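PDB 6BA9: iron aquisition yersiniabactin synthesis enzyme, YbtT from Escherichia coli, which is a low-specificity type II thioesterase that probably hydrolyses thioesters and maintains production of the metallophore yersiniabactin by its NRPS/PKS pathway. Local coordinates for residues A[95-100]-A[211-216]. The protein carries 1 engineered substitution. Residues are numbered along the deposited sequence; the frame is centred on the assembly and turned at random.
Sequences VAFETC and QWLSHV
F97 reaches out from helix 91-105 and puts the far end of its ring against W212 and L213, in the loop that leads into strand 216-222. Its CZ lies 3.8 Å from CE3 of W212, on the benzo part of the indole, while the neighbouring CE1 meets CD2 of L213 at 4.1 Å. The two aromatic planes stand at 84°, yet the approach is oblique, with ring centroids 5.9 Å apart. Phenylalanine, long, flat and apolar, suits this place, since the backbones stay well separated (9.6 Å between the CA atoms of F97 and W212); with CG anti to the backbone N (chi1 172°), the ring extends across that gap. The branched side chain of L213 brings one methyl, CD2, obliquely to the phenyl ring, and also packs on A190 and L192 of strand 190-195. Farther out, W209 meets F97 edge-to-face, and L186 packs on the same phenylalanine. Tryptophan combines a broad hydrocarbon surface with one polar atom, NE1, which is hydrogen-bonded to ND1 of H122, while backbone hydrogen bonds of W212 and S214 with L186 help hold the loop in place. The contact is apolar packing within an alpha/beta-hydrolase fold, joining the helix that follows strand 84-89 to the loop entering the edge strand 216-222.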
# COMPACT_ATOMS: atom_id res chain seq x y z
N VAL A 95 5.35 -1.79 -1.92
CA VAL A 95 5.41 -3.16 -1.44
C VAL A 95 4.53 -4.07 -2.29
O VAL A 95 4.93 -5.18 -2.65
CB VAL A 95 5.07 -3.26 0.06
CG1 VAL A 95 5.11 -4.72 0.50
CG2 VAL A 95 6.05 -2.45 0.90
N ALA A 96 3.32 -3.62 -2.62
CA ALA A 96 2.41 -4.42 -3.43
C ALA A 96 3.02 -4.70 -4.79
O ALA A 96 2.95 -5.84 -5.28
CB ALA A 96 1.07 -3.69 -3.59
N PHE A 97 3.62 -3.69 -5.42
CA PHE A 97 4.29 -3.87 -6.70
C PHE A 97 5.42 -4.90 -6.60
O PHE A 97 5.48 -5.85 -7.41
CB PHE A 97 4.84 -2.52 -7.16
CG PHE A 97 5.73 -2.59 -8.37
CD1 PHE A 97 5.22 -2.98 -9.59
CD2 PHE A 97 7.05 -2.25 -8.28
CE1 PHE A 97 6.06 -3.01 -10.72
CE2 PHE A 97 7.88 -2.28 -9.40
CZ PHE A 97 7.37 -2.67 -10.60
N GLU A 98 6.31 -4.75 -5.61
CA GLU A 98 7.44 -5.68 -5.49
C GLU A 98 6.97 -7.08 -5.11
O GLU A 98 7.57 -8.07 -5.56
CB GLU A 98 8.48 -5.12 -4.51
CG GLU A 98 9.21 -3.86 -4.99
CD GLU A 98 10.17 -4.12 -6.13
OE1 GLU A 98 10.54 -5.29 -6.37
OE2 GLU A 98 10.54 -3.12 -6.79
N THR A 99 5.91 -7.19 -4.33
CA THR A 99 5.32 -8.49 -4.03
C THR A 99 4.76 -9.13 -5.29
O THR A 99 4.97 -10.33 -5.55
CB THR A 99 4.22 -8.33 -2.98
OG1 THR A 99 4.78 -7.77 -1.78
CG2 THR A 99 3.58 -9.67 -2.62
N CYS A 100 4.05 -8.34 -6.09
CA CYS A 100 3.48 -8.84 -7.33
C CYS A 100 4.58 -9.29 -8.27
O CYS A 100 4.43 -10.33 -8.94
CB CYS A 100 2.63 -7.74 -7.98
SG CYS A 100 1.53 -8.33 -9.30
N GLN A 211 5.39 3.23 -17.03
CA GLN A 211 6.70 2.77 -17.49
C GLN A 211 6.99 1.35 -17.03
O GLN A 211 7.84 0.68 -17.63
CB GLN A 211 7.80 3.69 -16.96
CG GLN A 211 7.74 5.15 -17.41
CD GLN A 211 8.20 5.33 -18.83
OE1 GLN A 211 8.95 4.50 -19.34
NE2 GLN A 211 7.76 6.39 -19.46
N TRP A 212 6.30 0.88 -15.99
CA TRP A 212 6.63 -0.36 -15.30
C TRP A 212 5.61 -1.47 -15.51
O TRP A 212 5.80 -2.59 -15.02
CB TRP A 212 6.73 -0.06 -13.79
CG TRP A 212 7.83 0.86 -13.44
CD1 TRP A 212 7.80 2.22 -13.47
CD2 TRP A 212 9.14 0.49 -13.01
NE1 TRP A 212 9.02 2.72 -13.07
CE2 TRP A 212 9.86 1.68 -12.79
CE3 TRP A 212 9.77 -0.73 -12.79
CZ2 TRP A 212 11.17 1.67 -12.35
CZ3 TRP A 212 11.07 -0.73 -12.36
CH2 TRP A 212 11.76 0.46 -12.14
N LEU A 213 4.51 -1.20 -16.22
CA LEU A 213 3.33 -2.06 -16.22
C LEU A 213 2.84 -2.24 -17.65
O LEU A 213 2.48 -1.26 -18.31
CB LEU A 213 2.24 -1.42 -15.35
CG LEU A 213 2.60 -1.15 -13.89
CD1 LEU A 213 1.52 -0.29 -13.22
CD2 LEU A 213 2.80 -2.46 -13.15
N SER A 214 2.84 -3.48 -18.13
CA SER A 214 2.44 -3.76 -19.52
C SER A 214 0.94 -3.69 -19.76
O SER A 214 0.51 -3.44 -20.91
CB SER A 214 2.94 -5.13 -19.93
OG SER A 214 4.35 -5.12 -19.89
N HIS A 215 0.11 -3.91 -18.75
CA HIS A 215 -1.34 -4.02 -18.90
C HIS A 215 -1.95 -3.18 -17.80
O HIS A 215 -2.16 -3.66 -16.67
CB HIS A 215 -1.80 -5.47 -18.83
CG HIS A 215 -1.18 -6.32 -19.90
ND1 HIS A 215 -0.31 -7.35 -19.63
CD2 HIS A 215 -1.28 -6.25 -21.25
CE1 HIS A 215 0.10 -7.89 -20.77
NE2 HIS A 215 -0.47 -7.24 -21.76
N VAL A 216 -2.23 -1.91 -18.09
CA VAL A 216 -2.52 -0.94 -17.05
C VAL A 216 -3.64 -0.01 -17.49
O VAL A 216 -3.71 0.39 -18.65
CB VAL A 216 -1.25 -0.18 -16.65
CG1 VAL A 216 -0.67 0.57 -17.83
CG2 VAL A 216 -1.51 0.76 -15.48